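Side-chain contacts in alkyltransferase-like protein 1 (Schizosaccharomyces pombe, PDB 3GVA), which recognises O6-alkylguanine lesions in DNA, flips the damaged base out of the duplex into a binding pocket and presents the lesion to nucleotide excision repair: residues E88-Q91 with Y97-N100; H49-V54 with E75-D80; V14-Y19 with A29-M34. All blocks are in the same frame, centred on the assembly; numbering follows the deposited sequence.

Contact 1: residues E88-Q91 with Y97-N100; sequences EIYQ and YKLN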
# COMPACT_ATOMS: atom_id res chain seq x y z
N GLU A 88 -9.85 9.41 4.45
CA GLU A 88 -10.61 9.30 5.68
C GLU A 88 -10.32 7.94 6.27
O GLU A 88 -10.49 6.92 5.60
CB GLU A 88 -12.11 9.44 5.39
CG GLU A 88 -13.01 9.40 6.61
CD GLU A 88 -12.72 10.52 7.60
OE1 GLU A 88 -12.34 11.62 7.16
OE2 GLU A 88 -12.88 10.30 8.81
N ILE A 89 -9.86 7.92 7.52
CA ILE A 89 -9.52 6.68 8.18
C ILE A 89 -10.30 6.52 9.47
O ILE A 89 -10.33 7.42 10.30
CB ILE A 89 -8.00 6.63 8.51
CG1 ILE A 89 -7.20 6.64 7.21
CG2 ILE A 89 -7.67 5.36 9.31
CD1 ILE A 89 -5.71 6.62 7.42
N TYR A 90 -10.95 5.37 9.62
CA TYR A 90 -11.70 5.11 10.84
C TYR A 90 -11.11 3.91 11.55
O TYR A 90 -10.21 3.26 11.03
CB TYR A 90 -13.19 4.88 10.54
CG TYR A 90 -13.50 3.89 9.45
CD1 TYR A 90 -13.67 4.31 8.13
CD2 TYR A 90 -13.70 2.54 9.74
CE1 TYR A 90 -14.05 3.40 7.13
CE2 TYR A 90 -14.08 1.63 8.75
CZ TYR A 90 -14.25 2.06 7.45
OH TYR A 90 -14.63 1.17 6.47
N GLN A 91 -11.60 3.64 12.76
CA GLN A 91 -11.07 2.53 13.55
C GLN A 91 -12.15 1.48 13.79
O GLN A 91 -13.25 1.81 14.22
CB GLN A 91 -10.52 3.07 14.87
CG GLN A 91 -9.93 2.01 15.79
CD GLN A 91 -9.13 2.61 16.93
OE1 GLN A 91 -9.49 3.65 17.47
NE2 GLN A 91 -8.04 1.95 17.31
N TYR A 97 -7.11 0.31 11.98
CA TYR A 97 -7.45 1.52 11.24
C TYR A 97 -7.86 1.04 9.86
O TYR A 97 -7.22 0.16 9.28
CB TYR A 97 -6.26 2.46 11.20
CG TYR A 97 -6.03 3.11 12.54
CD1 TYR A 97 -7.02 3.90 13.13
CD2 TYR A 97 -4.85 2.91 13.25
CE1 TYR A 97 -6.85 4.47 14.38
CE2 TYR A 97 -4.66 3.48 14.52
CZ TYR A 97 -5.67 4.25 15.07
OH TYR A 97 -5.51 4.82 16.32
N LYS A 98 -8.94 1.60 9.33
CA LYS A 98 -9.46 1.15 8.05
C LYS A 98 -10.00 2.29 7.20
O LYS A 98 -10.27 3.38 7.69
CB LYS A 98 -10.58 0.14 8.31
CG LYS A 98 -11.21 -0.51 7.10
CD LYS A 98 -12.34 -1.45 7.54
CE LYS A 98 -12.92 -2.24 6.37
NZ LYS A 98 -13.37 -1.35 5.25
N LEU A 99 -10.16 2.03 5.91
CA LEU A 99 -10.70 3.03 5.01
C LEU A 99 -11.56 2.34 3.97
O LEU A 99 -11.44 1.13 3.76
CB LEU A 99 -9.57 3.83 4.36
CG LEU A 99 -8.50 3.05 3.58
CD1 LEU A 99 -9.07 2.57 2.26
CD2 LEU A 99 -7.30 3.95 3.34
N ASN A 100 -12.44 3.10 3.34
CA ASN A 100 -13.33 2.57 2.32
C ASN A 100 -12.51 2.40 1.03
O ASN A 100 -12.30 3.37 0.29
CB ASN A 100 -14.50 3.55 2.13
CG ASN A 100 -15.45 3.13 1.03
OD1 ASN A 100 -15.58 1.94 0.73
ND2 ASN A 100 -16.12 4.10 0.43
O HOH W 1 -12.55 5.70 4.32

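Contact 2: residues H49-V54 with E75-D80; sequences HPETHV and EQRQKD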
# COMPACT_ATOMS: atom_id res chain seq x y z
N HIS A 49 13.38 0.33 2.22
CA HIS A 49 14.00 1.05 3.33
C HIS A 49 12.93 2.01 3.88
O HIS A 49 12.21 2.65 3.11
CB HIS A 49 15.20 1.84 2.83
CG HIS A 49 15.96 2.53 3.92
ND1 HIS A 49 16.95 1.91 4.65
CD2 HIS A 49 15.88 3.79 4.40
CE1 HIS A 49 17.44 2.76 5.53
NE2 HIS A 49 16.81 3.91 5.40
N PRO A 50 12.82 2.12 5.21
CA PRO A 50 11.83 3.01 5.82
C PRO A 50 11.89 4.47 5.37
O PRO A 50 10.91 5.19 5.48
CB PRO A 50 12.09 2.84 7.32
CG PRO A 50 13.54 2.45 7.38
CD PRO A 50 13.65 1.48 6.24
N GLU A 51 13.04 4.89 4.85
CA GLU A 51 13.21 6.26 4.38
C GLU A 51 13.13 6.41 2.86
O GLU A 51 13.45 7.46 2.31
CB GLU A 51 14.54 6.83 4.89
CG GLU A 51 14.52 7.16 6.37
CD GLU A 51 13.44 8.17 6.70
OE1 GLU A 51 13.52 9.32 6.21
OE2 GLU A 51 12.50 7.82 7.44
N THR A 52 12.70 5.34 2.18
CA THR A 52 12.57 5.36 0.73
C THR A 52 11.67 6.49 0.24
O THR A 52 10.84 7.02 0.99
CB THR A 52 11.95 4.05 0.20
OG1 THR A 52 11.86 4.11 -1.23
CG2 THR A 52 10.55 3.86 0.77
N HIS A 53 11.83 6.84 -1.03
CA HIS A 53 11.05 7.88 -1.69
C HIS A 53 9.77 7.26 -2.25
O HIS A 53 8.80 7.96 -2.52
CB HIS A 53 11.86 8.46 -2.84
CG HIS A 53 12.08 7.48 -3.96
ND1 HIS A 53 11.25 7.41 -5.06
CD2 HIS A 53 13.00 6.51 -4.11
CE1 HIS A 53 11.65 6.43 -5.84
NE2 HIS A 53 12.72 5.86 -5.30
N VAL A 54 9.78 5.94 -2.44
CA VAL A 54 8.61 5.24 -2.97
C VAL A 54 7.43 5.46 -2.02
O VAL A 54 7.56 5.26 -0.82
CB VAL A 54 8.89 3.73 -3.12
CG1 VAL A 54 7.64 3.02 -3.63
CG2 VAL A 54 10.05 3.50 -4.09
N GLU A 75 2.97 1.42 10.70
CA GLU A 75 1.53 1.57 10.56
C GLU A 75 1.09 2.99 10.93
O GLU A 75 0.20 3.56 10.29
CB GLU A 75 0.82 0.52 11.43
CG GLU A 75 1.02 -0.90 10.91
CD GLU A 75 0.49 -1.97 11.86
OE1 GLU A 75 0.50 -3.16 11.47
OE2 GLU A 75 0.06 -1.63 12.98
N GLN A 76 1.73 3.57 11.94
CA GLN A 76 1.42 4.93 12.37
C GLN A 76 1.86 5.90 11.27
O GLN A 76 1.16 6.87 10.96
CB GLN A 76 2.14 5.27 13.67
CG GLN A 76 1.88 6.68 14.21
CD GLN A 76 0.42 6.92 14.52
OE1 GLN A 76 -0.40 7.12 13.62
NE2 GLN A 76 0.08 6.90 15.81
N ARG A 77 3.02 5.63 10.68
CA ARG A 77 3.53 6.46 9.60
C ARG A 77 2.56 6.39 8.43
O ARG A 77 2.17 7.41 7.86
CB ARG A 77 4.92 5.99 9.15
CG ARG A 77 5.98 6.05 10.23
CD ARG A 77 7.35 5.65 9.73
NE ARG A 77 7.96 6.69 8.91
CZ ARG A 77 9.23 6.68 8.50
NH1 ARG A 77 10.03 5.68 8.84
NH2 ARG A 77 9.70 7.68 7.77
N GLN A 78 2.14 5.17 8.07
CA GLN A 78 1.21 5.02 6.96
C GLN A 78 -0.09 5.77 7.21
O GLN A 78 -0.60 6.46 6.33
CB GLN A 78 0.91 3.54 6.69
CG GLN A 78 -0.15 3.33 5.62
CD GLN A 78 -0.07 1.95 4.99
OE1 GLN A 78 0.22 0.97 5.67
NE2 GLN A 78 -0.34 1.87 3.70
N LYS A 79 -0.63 5.65 8.42
CA LYS A 79 -1.86 6.35 8.75
C LYS A 79 -1.65 7.86 8.62
O LYS A 79 -2.43 8.54 7.96
CB LYS A 79 -2.31 6.01 10.18
CG LYS A 79 -3.58 6.72 10.62
CD LYS A 79 -4.12 6.15 11.92
CE LYS A 79 -5.39 6.87 12.36
NZ LYS A 79 -5.14 8.30 12.68
N ASP A 80 -0.59 8.37 9.24
CA ASP A 80 -0.28 9.80 9.19
C ASP A 80 -0.20 10.30 7.75
O ASP A 80 -0.76 11.34 7.40
CB ASP A 80 1.06 10.09 9.88
CG ASP A 80 0.94 10.26 11.39
OD1 ASP A 80 -0.19 10.20 11.92
OD2 ASP A 80 1.98 10.46 12.05

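Contact 3: residues V14-Y19 with A29-M34; sequences VCEIPY and ARYVGM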
# COMPACT_ATOMS: atom_id res chain seq x y z
N VAL A 14 4.31 1.54 -7.99
CA VAL A 14 3.82 2.22 -6.80
C VAL A 14 4.00 3.74 -6.95
O VAL A 14 3.13 4.53 -6.55
CB VAL A 14 4.56 1.72 -5.53
CG1 VAL A 14 4.09 2.51 -4.31
CG2 VAL A 14 4.30 0.23 -5.32
N CYS A 15 5.12 4.15 -7.54
CA CYS A 15 5.38 5.58 -7.75
C CYS A 15 4.31 6.20 -8.64
O CYS A 15 4.19 7.42 -8.71
CB CYS A 15 6.76 5.78 -8.39
SG CYS A 15 8.15 5.50 -7.27
N GLU A 16 3.55 5.36 -9.33
CA GLU A 16 2.49 5.87 -10.20
C GLU A 16 1.14 6.04 -9.51
O GLU A 16 0.26 6.70 -10.07
CB GLU A 16 2.34 4.97 -11.42
CG GLU A 16 3.48 5.11 -12.40
CD GLU A 16 3.27 4.26 -13.63
OE1 GLU A 16 3.33 3.02 -13.51
OE2 GLU A 16 3.04 4.84 -14.71
N ILE A 17 0.95 5.44 -8.34
CA ILE A 17 -0.32 5.60 -7.61
C ILE A 17 -0.43 7.10 -7.33
O ILE A 17 0.47 7.70 -6.73
CB ILE A 17 -0.33 4.84 -6.26
CG1 ILE A 17 -0.00 3.36 -6.48
CG2 ILE A 17 -1.70 4.96 -5.59
CD1 ILE A 17 0.16 2.57 -5.19
N PRO A 18 -1.53 7.73 -7.76
CA PRO A 18 -1.61 9.17 -7.49
C PRO A 18 -1.88 9.58 -6.05
O PRO A 18 -2.37 8.81 -5.22
CB PRO A 18 -2.70 9.64 -8.45
CG PRO A 18 -3.57 8.44 -8.59
CD PRO A 18 -2.59 7.31 -8.69
N TYR A 19 -1.52 10.83 -5.77
CA TYR A 19 -1.71 11.45 -4.47
C TYR A 19 -3.17 11.24 -4.06
O TYR A 19 -4.08 11.43 -4.87
CB TYR A 19 -1.41 12.94 -4.60
CG TYR A 19 -1.52 13.75 -3.34
CD1 TYR A 19 -0.41 13.94 -2.51
CD2 TYR A 19 -2.72 14.38 -2.99
CE1 TYR A 19 -0.49 14.74 -1.37
CE2 TYR A 19 -2.81 15.18 -1.85
CZ TYR A 19 -1.69 15.35 -1.05
OH TYR A 19 -1.77 16.15 0.07
N ALA A 29 0.36 -6.21 -8.96
CA ALA A 29 0.87 -7.38 -9.67
C ALA A 29 0.19 -7.52 -11.02
O ALA A 29 0.84 -7.82 -12.02
CB ALA A 29 0.65 -8.63 -8.83
N ARG A 30 -1.12 -7.30 -11.06
CA ARG A 30 -1.86 -7.40 -12.31
C ARG A 30 -1.52 -6.22 -13.21
O ARG A 30 -1.52 -6.33 -14.44
CB ARG A 30 -3.37 -7.44 -12.03
CG ARG A 30 -3.86 -8.74 -11.38
CD ARG A 30 -5.39 -8.80 -11.27
NE ARG A 30 -5.94 -8.01 -10.16
CZ ARG A 30 -5.89 -8.38 -8.88
NH1 ARG A 30 -5.32 -9.53 -8.53
NH2 ARG A 30 -6.42 -7.61 -7.93
N TYR A 31 -1.22 -5.08 -12.59
CA TYR A 31 -0.88 -3.88 -13.34
C TYR A 31 0.47 -3.99 -14.06
O TYR A 31 0.63 -3.48 -15.17
CB TYR A 31 -0.85 -2.67 -12.40
CG TYR A 31 -0.50 -1.38 -13.11
CD1 TYR A 31 -1.35 -0.83 -14.06
CD2 TYR A 31 0.68 -0.69 -12.81
CE1 TYR A 31 -1.05 0.36 -14.70
CE2 TYR A 31 0.99 0.50 -13.44
CZ TYR A 31 0.13 1.02 -14.39
OH TYR A 31 0.42 2.21 -15.00
N VAL A 32 1.45 -4.64 -13.43
CA VAL A 32 2.76 -4.79 -14.05
C VAL A 32 2.91 -6.06 -14.89
O VAL A 32 4.02 -6.46 -15.22
CB VAL A 32 3.90 -4.76 -12.99
CG1 VAL A 32 3.88 -3.45 -12.25
CG2 VAL A 32 3.77 -5.94 -12.04
N GLY A 33 1.78 -6.68 -15.22
CA GLY A 33 1.79 -7.89 -16.03
C GLY A 33 2.32 -9.16 -15.39
O GLY A 33 2.85 -10.03 -16.08
N MET A 34 2.16 -9.28 -14.07
CA MET A 34 2.63 -10.46 -13.34
C MET A 34 1.54 -10.86 -12.35
O MET A 34 1.79 -10.99 -11.15
CB MET A 34 3.92 -10.11 -12.58
CG MET A 34 5.01 -9.48 -13.44
SD MET A 34 6.40 -10.59 -13.70
CE MET A 34 5.76 -11.58 -15.03

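Contact 1: residues E88-Q91 with Y97-N100
Tyr90 and Lys98 form an antiparallel hydrogen-bonded pair, with CA atoms 5.3 Å apart, and Gln91 and Tyr97 follow as a non-hydrogen-bonded pair. Tyr90 N donates to Lys98 O at 2.9 Å, and Lys98 N donates to Tyr90 O at 2.7 Å; both bonds are nearly straight, the first with 161° at hydrogen. Beyond this short hairpin, one water bridges Glu88 O and Asn100 N.

The Tyr90 and Lys98 side chains share one face of the sheet. The Tyr90 CG sits between its backbone N and carbonyl carbon (chi1 50°), which folds the ring over the facing strand, so that Lys98 O lies over one ring face, offset toward the rim. The lysine runs alongside the ring in the same direction: its CD comes within 3.7 Å of Tyr90 CE2, and the bend at its last torsion brings NZ to 3.1 Å from Tyr90 OH. NZ has a second, weak bond to Leu99 O.

On the other face, the Gln91 amide and the Tyr97 ring have planes about 23° apart and meet obliquely, Gln91 CD 3.9 Å from Tyr97 CE1, while Gln91 NE2 bonds to Gly95 O. Ile89 CG2 meets Tyr97 CB at 3.7 Å. The Tyr97 ring also makes a cation-pi contact with Lys79, and both Gln91 and Tyr97 touch Arg69, the residue critical for recognising O6-alkylguanine.

Chemically, the two faces differ: one pairs a phenol with an ammonium group, which donates to the phenol oxygen and may slightly lower its pKa, while the other sets an amide and a ring against the lesion-sensing arginine.

Contact 2: residues H49-V54 with E75-D80
The guanidinium of Arg77 meets the carboxylate of Glu51 at its edge, with the two planes 18° apart and therefore nearly coplanar. Pro50 O approaches the same guanidinium obliquely, 3.5 Å from Arg77 NH1, and is not hydrogen-bonded to it. On the loop side, the imidazole of His49 has Pro50 CD over one face and Glu51 CB at its edge, in plane.

A single N-H joins the two charged groups. Arg77 NH2 donates to Glu51 OE2 at 2.8 Å with an angle at hydrogen of 162°, while Arg77 NH1 stays 3.6 Å from the same Glu51 OE2; the salt bridge is thus one-armed rather than a two-bond fork. The donor lies on the syn side of OE2, somewhat out of the carboxylate plane, whereas the oxygen lies close to the guanidinium plane. The bend in the arginine at chi3 (75°) turns its end toward the loop, and Glu51, whose CB points away from the helix, folds back at chi2 to meet it. Pro50 CB also touches the guanidinium, 3.8 Å from Arg77 NH1. A leucine in place of Arg77 would probably leave the Glu51 carboxylate without its charged mate and free to turn. The nearby Arg81 brings a like charge close to Arg77 NH2, which the Glu51 carboxylate may partly offset.

The loop side is shaped by a type I turn from His49 to Thr52, closed by Thr52 N to His49 O, and by an ST turn in which Thr52 OG1 accepts from Val54 N. This loop follows helix 38-46, and its Val54 packs on Tyr11 of helix 3-14. On helix 73-84, Gln78 NE2 bonds to His57 O and Val59 O, a second link between that helix and the chain leading up to it.

Contact 3: residues V14-Y19 with A29-M34
Tyr31 holds its CG anti to the backbone N (chi1 -180°), and Glu16 holds its CG anti to the carbonyl carbon (chi1 -72°) with an extended chain beyond; both side chains set out toward the other segment and meet by their polar ends. The setting is the helical DNA-binding domain of the MGMT family, where helix 25-31, followed by helix 38-46, is consistent with the first helix of the helix-turn-helix motif.

The meeting is slight and lies at the surface. Tyr31 OH donates to Glu16 OE1 at 3.4 Å, a weak hydrogen bond. The same oxygen stands at the edge of the ring, in its plane, equally close to Tyr31 CE2, so the phenol is approached at its hydroxyl and the neighbouring ring C-H, not over a face. The two side chains cross at about a right angle, with the carboxylate and ring planes 54° apart. Only 76 Å² is buried between the segments, which fits a loose polar contact better than a packed one.

Both ends of the contact rest on ordered turns. Glu16 stands in a type I turn from Val14 to Ile17, closed by Ile17 N to Val14 O at 3.0 Å just after helix 3-14. Tyr31 is the last residue of its helix before Val32 leaves helical geometry; Met34 N reaches back to Ala29 O, and Gly33, with positive phi, bonds weakly to Arg30 O, the pattern of a Schellman motif. The Tyr31 ring also rests on Ala13 of helix 3-14 and makes an edge-to-face contact with Trp106 near the C terminus. The second carboxylate oxygen, Glu16 OE2, lies slightly farther from the phenol, 3.7 Å from Tyr31 OH.

From the N terminus the three contacts come in series, none enclosing or crossing another. Contact 3 closes first, bringing the turn after helix 3-14 back to the end of helix 25-31. The chain then passes through helix 38-46, and contact 2 closes the long connection from its following loop to helix 73-84. Contact 1 comes last, the hairpin that follows that helix. Contacts 3 and 2 meet through Val14 and Val54, with CG1 atoms 3.6 Å apart, while contacts 2 and 1 meet at Lys79, whose side chain lies against Tyr97 and whose backbone oxygen touches Ile89. Contacts 1 and 3 do not touch and lie on opposite sides of the chain's centre, about 22 Å apart between centres.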